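Local coordinates for urocanate hydratase (PDB 7NED), which catalyses, with NAD+ as cofactor, the hydration of urocanate-type substrates and probably takes part in the bacterial breakdown of ergothioneine, at residues A126-I130 and A492-L496; T177-I183 and H224-V228; L209-L213 and E240-I246; L435-S439 and L518-Y523. One frame throughout, in Å; residues are numbered along the deposited sequence.

Contact 1 of 4, residues A126-I130 and A492-L496; sequences AWQYI and AGVTL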
loop_
_atom_site.group_PDB
_atom_site.type_symbol
_atom_site.label_atom_id
_atom_site.label_comp_id
_atom_site.label_asym_id
_atom_site.label_seq_id
_atom_site.Cartn_x
_atom_site.Cartn_y
_atom_site.Cartn_z
ATOM N N ALA A 126 5.142 -3.703 14.228
ATOM C CA ALA A 126 6.472 -3.260 13.852
ATOM C C ALA A 126 7.385 -3.063 15.058
ATOM O O ALA A 126 8.552 -2.708 14.875
ATOM C CB ALA A 126 6.381 -1.963 13.041
ATOM N N TRP A 127 6.863 -3.247 16.276
ATOM C CA TRP A 127 7.631 -3.408 17.514
ATOM C C TRP A 127 8.153 -2.012 17.858
ATOM O O TRP A 127 9.303 -1.849 18.297
ATOM C CB TRP A 127 8.806 -4.339 17.267
ATOM C CG TRP A 127 8.340 -5.694 16.824
ATOM C CD1 TRP A 127 7.063 -6.216 16.830
ATOM C CD2 TRP A 127 9.061 -6.458 15.858
ATOM N NE1 TRP A 127 7.019 -7.376 16.050
ATOM C CE2 TRP A 127 8.237 -7.529 15.440
ATOM C CE3 TRP A 127 10.358 -6.361 15.342
ATOM C CZ2 TRP A 127 8.678 -8.500 14.543
ATOM C CZ3 TRP A 127 10.803 -7.354 14.451
ATOM C CH2 TRP A 127 9.962 -8.396 14.060
ATOM N N GLN A 128 7.343 -0.980 17.625
ATOM C CA GLN A 128 7.820 0.393 17.813
ATOM C C GLN A 128 7.167 1.084 19.005
ATOM O O GLN A 128 7.421 2.274 19.250
ATOM C CB GLN A 128 7.615 1.207 16.507
ATOM C CG GLN A 128 8.449 0.618 15.377
ATOM C CD GLN A 128 8.046 1.046 13.952
ATOM O OE1 GLN A 128 6.884 1.394 13.661
ATOM N NE2 GLN A 128 9.019 0.955 13.037
ATOM N N TYR A 129 6.329 0.350 19.733
ATOM C CA TYR A 129 5.621 0.828 20.896
ATOM C C TYR A 129 6.601 0.885 22.047
ATOM O O TYR A 129 7.449 -0.010 22.180
ATOM C CB TYR A 129 4.489 -0.146 21.172
ATOM C CG TYR A 129 3.592 0.159 22.322
ATOM C CD1 TYR A 129 2.586 1.095 22.202
ATOM C CD2 TYR A 129 3.708 -0.550 23.501
ATOM C CE1 TYR A 129 1.735 1.353 23.277
ATOM C CE2 TYR A 129 2.868 -0.298 24.576
ATOM C CZ TYR A 129 1.879 0.664 24.442
ATOM O OH TYR A 129 1.033 0.951 25.479
ATOM N N ILE A 130 6.553 1.976 22.817
ATOM C CA ILE A 130 7.466 2.107 23.944
ATOM C C ILE A 130 6.735 2.141 25.273
ATOM O O ILE A 130 7.358 2.404 26.291
ATOM C CB ILE A 130 8.382 3.334 23.815
ATOM C CG1 ILE A 130 7.559 4.663 23.827
ATOM C CG2 ILE A 130 9.274 3.162 22.559
ATOM C CD1 ILE A 130 8.392 5.901 24.010
ATOM N N ALA A 492 2.679 4.007 7.588
ATOM C CA ALA A 492 4.021 3.469 7.401
ATOM C C ALA A 492 4.880 3.837 8.595
ATOM O O ALA A 492 4.721 4.917 9.172
ATOM C CB ALA A 492 4.674 3.992 6.089
ATOM N N GLY A 493 5.775 2.923 8.991
ATOM C CA GLY A 493 6.655 3.159 10.118
ATOM C C GLY A 493 8.083 2.850 9.717
ATOM O O GLY A 493 8.337 2.306 8.641
ATOM N N VAL A 494 9.012 3.214 10.592
ATOM C CA VAL A 494 10.436 3.078 10.288
ATOM C C VAL A 494 11.200 2.935 11.600
ATOM O O VAL A 494 10.862 3.578 12.594
ATOM C CB VAL A 494 10.941 4.280 9.458
ATOM C CG1 VAL A 494 10.876 5.606 10.303
ATOM C CG2 VAL A 494 12.361 4.021 8.943
ATOM N N THR A 495 12.191 2.054 11.629
ATOM C CA THR A 495 13.067 1.928 12.803
ATOM C C THR A 495 14.501 2.044 12.324
ATOM O O THR A 495 14.851 1.518 11.252
ATOM C CB THR A 495 12.872 0.580 13.515
ATOM O OG1 THR A 495 11.524 0.493 13.987
ATOM C CG2 THR A 495 13.822 0.441 14.669
ATOM N N LEU A 496 15.309 2.761 13.102
ATOM C CA LEU A 496 16.739 2.933 12.875
ATOM C C LEU A 496 17.480 2.464 14.105
ATOM O O LEU A 496 16.992 2.636 15.230
ATOM C CB LEU A 496 17.102 4.388 12.595
ATOM C CG LEU A 496 16.570 4.886 11.244
ATOM C CD1 LEU A 496 16.514 6.413 11.270
ATOM C CD2 LEU A 496 17.489 4.390 10.096
HETATM O O HOH W 1 11.061 -1.909 15.334
#
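Gln128 and Thr495 join a loop lining the substrate pocket to strand 490-498, which lies inside the mixed eight-stranded sheet of urocanase. The loop runs between helices 105-113 and 133-150, and it approaches the strand without pairing its backbone with it. This is a good example of a loop docked on a sheet by one polar side chain.

The direct link is a single hydrogen bond. Gln128 NE2 donates to Thr495 OG1 at 2.7 Å, nearly straight (168° at the hydrogen), with the hydroxyl close to the amide plane. With CG beside the backbone N (chi1 -63°) and the chain extended beyond it, Gln128 reaches the strand; its side chain and that of Thr495 slide past each other in opposite directions, and CG of Gln128 lies 3.4 Å from Thr495 OG1. The other end of the amide is held as well, since OE1 accepts from His434 NE2. With both ends engaged, the orientation of the amide is well defined.

Nonbonded contact adds the rest. Gln128 OE1 lies over Gly493, 4.0 Å from its CA, where the strand presents only backbone to the amide. Beyond the loop, Leu22 and Met25 of helix 17-31 pack on Thr495.

The contact also borders the active site. Gln128 O accepts from Arg352 NH1, and both Arg352 and the adjacent Tyr129 belong to the urocanate pocket; the Gln128 side chain itself stays about 6 Å from the ligand.

Solvent supplies a second, indirect link: one water donates to Ala126 O at 2.7 Å and hydrogen-bonds Thr495 OG1 at 2.8 Å.

Contact 2 of 4, residues T177-I183 and H224-V228; sequences TLAGAAI and HPVSV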
loop_
_atom_site.group_PDB
_atom_site.type_symbol
_atom_site.label_atom_id
_atom_site.label_comp_id
_atom_site.label_asym_id
_atom_site.label_seq_id
_atom_site.Cartn_x
_atom_site.Cartn_y
_atom_site.Cartn_z
ATOM N N THR A 177 -2.215 16.353 34.098
ATOM C CA THR A 177 -1.623 17.072 35.237
ATOM C C THR A 177 -0.329 17.796 34.869
ATOM O O THR A 177 -0.028 18.859 35.440
ATOM C CB THR A 177 -1.392 16.140 36.422
ATOM O OG1 THR A 177 -0.504 15.082 36.060
ATOM C CG2 THR A 177 -2.725 15.585 36.947
ATOM N N LEU A 178 0.449 17.270 33.917
ATOM C CA LEU A 178 1.597 18.034 33.435
ATOM C C LEU A 178 1.179 19.388 32.879
ATOM O O LEU A 178 1.949 20.358 32.956
ATOM C CB LEU A 178 2.352 17.232 32.351
ATOM C CG LEU A 178 3.164 16.061 32.920
ATOM C CD1 LEU A 178 3.651 15.191 31.819
ATOM C CD2 LEU A 178 4.357 16.521 33.774
ATOM N N ALA A 179 -0.014 19.472 32.284
ATOM C CA ALA A 179 -0.538 20.726 31.777
ATOM C C ALA A 179 -1.269 21.539 32.834
ATOM O O ALA A 179 -1.849 22.577 32.501
ATOM C CB ALA A 179 -1.496 20.461 30.608
ATOM N N GLY A 180 -1.285 21.079 34.075
ATOM C CA GLY A 180 -1.869 21.830 35.165
ATOM C C GLY A 180 -3.343 21.596 35.393
ATOM O O GLY A 180 -3.914 22.254 36.261
ATOM N N ALA A 181 -3.969 20.677 34.640
ATOM C CA ALA A 181 -5.414 20.505 34.584
ATOM C C ALA A 181 -5.897 19.609 35.710
ATOM O O ALA A 181 -5.127 18.881 36.335
ATOM C CB ALA A 181 -5.848 19.880 33.237
ATOM N N ALA A 182 -7.192 19.678 35.967
ATOM C CA ALA A 182 -7.860 18.702 36.828
ATOM C C ALA A 182 -8.553 17.728 35.882
ATOM O O ALA A 182 -9.489 18.106 35.175
ATOM C CB ALA A 182 -8.865 19.383 37.753
ATOM N N ILE A 183 -8.097 16.485 35.851
ATOM C CA ILE A 183 -8.533 15.560 34.805
ATOM C C ILE A 183 -9.203 14.347 35.456
ATOM O O ILE A 183 -8.629 13.699 36.334
ATOM C CB ILE A 183 -7.359 15.145 33.888
ATOM C CG1 ILE A 183 -7.878 14.279 32.708
ATOM C CG2 ILE A 183 -6.229 14.479 34.668
ATOM C CD1 ILE A 183 -6.865 14.146 31.500
ATOM N N HIS A 224 -5.084 23.849 41.255
ATOM C CA HIS A 224 -4.120 22.772 41.395
ATOM C C HIS A 224 -4.369 21.715 40.323
ATOM O O HIS A 224 -5.511 21.489 39.922
ATOM C CB HIS A 224 -4.249 22.081 42.751
ATOM C CG HIS A 224 -3.880 22.944 43.915
ATOM N ND1 HIS A 224 -4.348 22.705 45.193
ATOM C CD2 HIS A 224 -3.109 24.054 43.995
ATOM C CE1 HIS A 224 -3.874 23.632 46.010
ATOM N NE2 HIS A 224 -3.111 24.457 45.313
ATOM N N PRO A 225 -3.352 20.980 39.904
ATOM C CA PRO A 225 -3.612 19.818 39.051
ATOM C C PRO A 225 -4.037 18.617 39.888
ATOM O O PRO A 225 -3.646 18.467 41.053
ATOM C CB PRO A 225 -2.252 19.569 38.389
ATOM C CG PRO A 225 -1.272 20.005 39.438
ATOM C CD PRO A 225 -1.912 21.192 40.116
ATOM N N VAL A 226 -4.861 17.751 39.289
ATOM C CA VAL A 226 -5.162 16.470 39.912
ATOM C C VAL A 226 -5.582 15.526 38.805
ATOM O O VAL A 226 -6.157 15.953 37.809
ATOM C CB VAL A 226 -6.280 16.602 40.974
ATOM C CG1 VAL A 226 -7.628 16.765 40.259
ATOM C CG2 VAL A 226 -6.254 15.424 41.969
ATOM N N SER A 227 -5.298 14.241 38.984
ATOM C CA SER A 227 -5.833 13.199 38.111
ATOM C C SER A 227 -6.642 12.214 38.937
ATOM O O SER A 227 -6.186 11.725 39.979
ATOM C CB SER A 227 -4.753 12.463 37.314
ATOM O OG SER A 227 -3.731 11.905 38.114
ATOM N N VAL A 228 -7.849 11.936 38.469
ATOM C CA VAL A 228 -8.744 11.030 39.165
ATOM C C VAL A 228 -9.187 9.955 38.191
ATOM O O VAL A 228 -9.704 10.259 37.115
ATOM C CB VAL A 228 -9.962 11.767 39.729
ATOM C CG1 VAL A 228 -10.840 10.777 40.468
ATOM C CG2 VAL A 228 -9.509 12.931 40.616
HETATM O O HOH W 2 -1.216 12.397 36.896
HETATM O O HOH W 3 -6.266 22.774 37.715
#
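Ala182 and Ile183 pair with Val226 and Ser227 as neighbouring parallel strands. Three backbone hydrogen bonds sew them together. Val226 N reaches Ala181 O at 3.2 Å, the longest and most bent of the set; Ile183 N donates to Val226 O at 2.8 Å, and Val228 N returns to Ile183 O at 2.9 Å.

Each bridge sends its side chains to one face of the sheet. Ala182 CB meets Val226 CG1 at 3.8 Å on the face covered by helix 209-222. On the other face Ile183 CG2 rests 3.6 Å from Ser227 CB, while the far end of the isoleucine turns away toward Phe143 of helix 133-150.

Next outward comes the last turn of helix 172-178. Thr177 has its methyl anti to the carbonyl carbon, which lays CG2 against the Val226-Ser227 peptide, 3.4 Å from Val226 C. Its hydroxyl reaches the same strand through a water that it shares with Ser227 OG; that serine oxygen is also bonded to Gln203 N. Gly180, with positive phi, ends the helix in a Schellman motif and turns the chain into the strand; a second water donates to both Gly180 O and His224 O, near the exposed residues His224 and Pro225 that lead into strand 226-231.

Parallel strands 182-187 and 226-231, adjacent in the sheet and joined through helix 190-198, strand 204-206 and helix 209-222, show the alternating alpha/beta architecture of a Rossmann-like domain.

Contact 3 of 4, residues L209-L213 and E240-I246; sequences LDEAL and ELVRRGI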
loop_
_atom_site.group_PDB
_atom_site.type_symbol
_atom_site.label_atom_id
_atom_site.label_comp_id
_atom_site.label_asym_id
_atom_site.label_seq_id
_atom_site.Cartn_x
_atom_site.Cartn_y
_atom_site.Cartn_z
ATOM N N LEU A 209 -18.638 8.692 41.750
ATOM C CA LEU A 209 -18.611 9.900 40.937
ATOM C C LEU A 209 -18.681 11.160 41.798
ATOM O O LEU A 209 -18.031 12.162 41.494
ATOM C CB LEU A 209 -19.757 9.885 39.927
ATOM C CG LEU A 209 -19.992 11.178 39.164
ATOM C CD1 LEU A 209 -18.774 11.549 38.309
ATOM C CD2 LEU A 209 -21.259 11.115 38.298
ATOM N N ASP A 210 -19.504 11.153 42.849
ATOM C CA ASP A 210 -19.553 12.310 43.736
ATOM C C ASP A 210 -18.180 12.616 44.311
ATOM O O ASP A 210 -17.765 13.778 44.362
ATOM C CB ASP A 210 -20.567 12.084 44.860
ATOM C CG ASP A 210 -22.003 12.110 44.365
ATOM O OD1 ASP A 210 -22.242 12.493 43.196
ATOM O OD2 ASP A 210 -22.898 11.778 45.169
ATOM N N GLU A 211 -17.478 11.588 44.790
ATOM C CA GLU A 211 -16.144 11.804 45.337
ATOM C C GLU A 211 -15.196 12.333 44.265
ATOM O O GLU A 211 -14.392 13.247 44.522
ATOM C CB GLU A 211 -15.607 10.519 45.940
ATOM C CG GLU A 211 -14.223 10.670 46.505
ATOM C CD GLU A 211 -13.803 9.513 47.361
ATOM O OE1 GLU A 211 -13.636 8.399 46.824
ATOM O OE2 GLU A 211 -13.521 9.741 48.552
ATOM N N ALA A 212 -15.284 11.780 43.056
ATOM C CA ALA A 212 -14.428 12.255 41.977
ATOM C C ALA A 212 -14.669 13.722 41.699
ATOM O O ALA A 212 -13.714 14.489 41.529
ATOM C CB ALA A 212 -14.654 11.429 40.702
ATOM N N LEU A 213 -15.944 14.129 41.610
ATOM C CA LEU A 213 -16.250 15.525 41.302
ATOM C C LEU A 213 -15.845 16.445 42.445
ATOM O O LEU A 213 -15.420 17.582 42.208
ATOM C CB LEU A 213 -17.736 15.706 40.997
ATOM C CG LEU A 213 -18.276 15.021 39.738
ATOM C CD1 LEU A 213 -19.796 14.965 39.766
ATOM C CD2 LEU A 213 -17.789 15.742 38.479
ATOM N N GLU A 240 -24.678 11.204 32.717
ATOM C CA GLU A 240 -24.978 11.648 34.076
ATOM C C GLU A 240 -24.438 13.055 34.335
ATOM O O GLU A 240 -25.097 13.869 34.990
ATOM C CB GLU A 240 -24.423 10.638 35.077
ATOM C CG GLU A 240 -24.498 11.077 36.520
ATOM C CD GLU A 240 -25.915 11.080 37.061
ATOM O OE1 GLU A 240 -26.078 11.413 38.253
ATOM O OE2 GLU A 240 -26.860 10.747 36.306
ATOM N N LEU A 241 -23.251 13.378 33.827
ATOM C CA LEU A 241 -22.770 14.746 33.987
ATOM C C LEU A 241 -23.667 15.720 33.243
ATOM O O LEU A 241 -23.911 16.841 33.704
ATOM C CB LEU A 241 -21.333 14.860 33.500
ATOM C CG LEU A 241 -20.343 13.979 34.245
ATOM C CD1 LEU A 241 -18.990 14.090 33.564
ATOM C CD2 LEU A 241 -20.254 14.450 35.706
ATOM N N VAL A 242 -24.180 15.306 32.095
ATOM C CA VAL A 242 -25.134 16.130 31.371
ATOM C C VAL A 242 -26.395 16.312 32.200
ATOM O O VAL A 242 -26.976 17.405 32.262
ATOM C CB VAL A 242 -25.440 15.487 30.009
ATOM C CG1 VAL A 242 -26.604 16.194 29.352
ATOM C CG2 VAL A 242 -24.182 15.504 29.130
ATOM N N ARG A 243 -26.852 15.240 32.829
ATOM C CA ARG A 243 -28.020 15.337 33.691
ATOM C C ARG A 243 -27.777 16.335 34.826
ATOM O O ARG A 243 -28.626 17.185 35.123
ATOM C CB ARG A 243 -28.358 13.948 34.235
ATOM C CG ARG A 243 -29.785 13.782 34.744
ATOM C CD ARG A 243 -30.003 12.414 35.392
ATOM N NE ARG A 243 -29.186 12.259 36.601
ATOM C CZ ARG A 243 -29.407 12.915 37.736
ATOM N NH1 ARG A 243 -30.416 13.775 37.811
ATOM N NH2 ARG A 243 -28.617 12.728 38.786
ATOM N N ARG A 244 -26.622 16.235 35.482
ATOM C CA ARG A 244 -26.290 17.112 36.591
ATOM C C ARG A 244 -25.936 18.522 36.162
ATOM O O ARG A 244 -25.637 19.332 37.048
ATOM C CB ARG A 244 -25.131 16.533 37.391
ATOM C CG ARG A 244 -25.418 15.185 37.966
ATOM C CD ARG A 244 -24.309 14.793 38.888
ATOM N NE ARG A 244 -24.446 13.422 39.344
ATOM C CZ ARG A 244 -23.830 12.951 40.417
ATOM N NH1 ARG A 244 -23.054 13.767 41.126
ATOM N NH2 ARG A 244 -23.999 11.688 40.801
ATOM N N GLY A 245 -25.985 18.838 34.863
ATOM C CA GLY A 245 -25.593 20.153 34.370
ATOM C C GLY A 245 -24.141 20.508 34.610
ATOM O O GLY A 245 -23.795 21.690 34.674
ATOM N N ILE A 246 -23.284 19.507 34.760
ATOM C CA ILE A 246 -21.858 19.699 34.967
ATOM C C ILE A 246 -21.184 19.645 33.599
ATOM O O ILE A 246 -21.196 18.601 32.939
ATOM C CB ILE A 246 -21.303 18.631 35.909
ATOM C CG1 ILE A 246 -21.828 18.876 37.327
ATOM C CG2 ILE A 246 -19.805 18.630 35.888
ATOM C CD1 ILE A 246 -21.209 17.991 38.367
#
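Arg244 sets off with CG anti to its carbonyl carbon (chi1 -60°) and then runs extended as far as NE, which carries its guanidinium across to Asp210 on helix 209-222. Glu240, one turn earlier on helix 234-243, bends at chi2 (71°) and thereby brings its carboxylate back to the same guanidinium.

Asp210 OD1 takes both terminal nitrogens: Arg244 NH1 at 2.6 Å, met nearly along the C-O bond, and Arg244 NH2 by a weak bond at 3.1 Å. The oxygen sits at the guanidinium edge, while the carboxylate plane is turned about 60° from that of the arginine. Arg244 NE in turn donates to Glu240 OE1 at 2.8 Å, and Arg243 grips the same glutamate side-on, NH2 to OE1 and NE to OE2. Arg244 NE and Arg243 NH2 approach Glu240 OE1 from one face of its carboxylate.

Apolar groups pack beside this network. Leu209 CD2 covers one guanidinium face, offset toward its rim, and also touches Glu240 CG at 3.7 Å. Leu213 and Ile246 meet tip to tip, CD1 to CD1 at 3.6 Å, and Leu213 CD2 lies 3.9 Å from Leu241 CD2. Gly245, in a Schellman motif, ends the helix and turns the chain so that Ile246 can join this cluster.

The contact thus joins two consecutive helices of the Rossmann-like domain at its surface. Because Arg244 is shared by two carboxylates whose oxygens, Asp210 OD1 and Glu240 OE1, are 6.3 Å apart, its positive charge probably offsets their mutual repulsion.

Contact 4 of 4, residues L435-S439 and L518-Y523; sequences LDAAS and LGVLRY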
loop_
_atom_site.group_PDB
_atom_site.type_symbol
_atom_site.label_atom_id
_atom_site.label_comp_id
_atom_site.label_asym_id
_atom_site.label_seq_id
_atom_site.Cartn_x
_atom_site.Cartn_y
_atom_site.Cartn_z
ATOM N N LEU A 435 1.615 8.260 13.365
ATOM C CA LEU A 435 0.907 9.542 13.319
ATOM C C LEU A 435 1.960 10.607 13.043
ATOM O O LEU A 435 2.481 11.264 13.948
ATOM C CB LEU A 435 0.162 9.796 14.636
ATOM C CG LEU A 435 -0.820 10.977 14.628
ATOM C CD1 LEU A 435 -2.164 10.593 13.977
ATOM C CD2 LEU A 435 -0.968 11.522 16.077
ATOM N N ASP A 436 2.382 10.721 11.797
ATOM C CA ASP A 436 3.486 11.593 11.404
ATOM C C ASP A 436 3.224 12.026 9.955
ATOM O O ASP A 436 2.575 11.331 9.223
ATOM C CB ASP A 436 4.806 10.834 11.561
ATOM C CG ASP A 436 6.075 11.733 11.576
ATOM O OD1 ASP A 436 6.082 12.748 12.183
ATOM O OD2 ASP A 436 7.071 11.359 11.012
ATOM N N ALA A 437 3.763 13.166 9.607
ATOM C CA ALA A 437 3.541 13.780 8.344
ATOM C C ALA A 437 3.382 12.929 7.069
ATOM O O ALA A 437 2.323 12.897 6.606
ATOM C CB ALA A 437 4.432 14.954 8.127
ATOM N N ALA A 438 4.342 12.228 6.546
ATOM C CA ALA A 438 3.960 11.488 5.266
ATOM C C ALA A 438 3.557 10.040 5.508
ATOM O O ALA A 438 3.472 9.281 4.629
ATOM C CB ALA A 438 4.959 11.651 4.190
ATOM N N SER A 439 3.240 9.730 6.733
ATOM C CA SER A 439 3.092 8.336 7.083
ATOM C C SER A 439 1.785 7.779 7.552
ATOM O O SER A 439 1.670 6.677 8.015
ATOM C CB SER A 439 4.238 7.973 8.000
ATOM O OG SER A 439 4.077 8.626 9.169
ATOM N N LEU A 518 9.846 14.111 3.252
ATOM C CA LEU A 518 8.633 13.808 2.498
ATOM C C LEU A 518 7.411 14.282 3.254
ATOM O O LEU A 518 6.414 14.699 2.636
ATOM C CB LEU A 518 8.545 12.298 2.225
ATOM C CG LEU A 518 7.330 11.833 1.398
ATOM C CD1 LEU A 518 7.376 12.402 -0.015
ATOM C CD2 LEU A 518 7.255 10.288 1.401
ATOM N N GLY A 519 7.467 14.193 4.594
ATOM C CA GLY A 519 6.402 14.733 5.422
ATOM C C GLY A 519 6.119 16.198 5.150
ATOM O O GLY A 519 4.961 16.594 4.965
ATOM N N VAL A 520 7.171 17.027 5.117
ATOM C CA VAL A 520 6.961 18.443 4.787
ATOM C C VAL A 520 6.349 18.579 3.401
ATOM O O VAL A 520 5.417 19.356 3.190
ATOM C CB VAL A 520 8.270 19.240 4.869
ATOM C CG1 VAL A 520 7.980 20.704 4.478
ATOM C CG2 VAL A 520 8.832 19.143 6.285
ATOM N N LEU A 521 6.882 17.845 2.430
ATOM C CA LEU A 521 6.369 18.029 1.075
ATOM C C LEU A 521 4.932 17.565 0.952
ATOM O O LEU A 521 4.183 18.112 0.135
ATOM C CB LEU A 521 7.232 17.309 0.037
ATOM C CG LEU A 521 8.651 17.815 -0.173
ATOM C CD1 LEU A 521 9.225 17.296 -1.471
ATOM C CD2 LEU A 521 8.616 19.357 -0.214
ATOM N N ARG A 522 4.515 16.561 1.740
ATOM C CA ARG A 522 3.121 16.125 1.653
ATOM C C ARG A 522 2.169 17.253 2.039
ATOM O O ARG A 522 1.126 17.439 1.402
ATOM C CB ARG A 522 2.893 14.894 2.546
ATOM C CG ARG A 522 1.559 14.241 2.359
ATOM C CD ARG A 522 0.503 14.786 3.349
ATOM N NE ARG A 522 -0.778 14.206 3.007
ATOM C CZ ARG A 522 -1.575 14.684 2.061
ATOM N NH1 ARG A 522 -1.220 15.773 1.375
ATOM N NH2 ARG A 522 -2.727 14.072 1.791
ATOM N N TYR A 523 2.490 17.991 3.109
ATOM C CA TYR A 523 1.667 19.123 3.510
ATOM C C TYR A 523 1.908 20.323 2.602
ATOM O O TYR A 523 0.971 21.071 2.315
ATOM C CB TYR A 523 1.903 19.466 5.007
ATOM C CG TYR A 523 1.174 18.435 5.820
ATOM C CD1 TYR A 523 -0.153 18.627 6.159
ATOM C CD2 TYR A 523 1.755 17.186 6.084
ATOM C CE1 TYR A 523 -0.884 17.635 6.807
ATOM C CE2 TYR A 523 1.028 16.182 6.731
ATOM C CZ TYR A 523 -0.290 16.414 7.077
ATOM O OH TYR A 523 -1.034 15.454 7.733
#
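Ala437 and Ala438, the two central residues of a type I turn from Asp436 to Ser439, press against helix 502-525 where Gly519 presents bare backbone. Here packing is tightest: Ala437 CB stands 3.4 Å from Gly519 CA, shorter than usual for two carbons, and Ala438 N is equally near the same CA. The approach is this close because Gly519 has no side chain at the point where the Ala437 methyl arrives. Ala438 CB fits against Leu518 CG at 3.7 Å.

Tyr523, with CG anti to the carbonyl carbon (chi1 -76°), brings its ring edge to Ala437 O, which lies 3.5 Å from CE2. The fit is looser at Arg522, whose CB comes only to 4.2 Å from Ala438 CB. This looser side does not face solvent, since all six touching residues are buried, and Leu518 extends outward to Phe82 of the second subunit.

The charged side chains beside the contact have partners elsewhere. Arg522 NH2 bonds Ser454 OG and its guanidinium makes a cation-pi contact with Trp460, while Asp436 forms a salt bridge with Arg408. With no hydrogen bond crossing between the segments, this junction within the urocanase C-terminal region relies on shape and van der Waals contact.

The four contacts form two touching pairs. Contacts 1 and 4 reach neighbouring strands of the mixed sheet and meet through Ala492 N and Ser439 O; contacts 2 and 3 share the Rossmann-like region, where Val228 of the strand packs on Ala212 of the helix. Contacts 1, 2 and 4 are largely buried, contact 3 lies at the surface, and its centre is about 40 Å from that of contact 1. Chemistry follows place: one hydrogen bond from a side-chain amide, and a bridging water, beside the substrate pocket; backbone pairing inside the parallel sheet; close apolar packing near the subunit interface; and a salt-bridge network combined with leucine packing at the periphery.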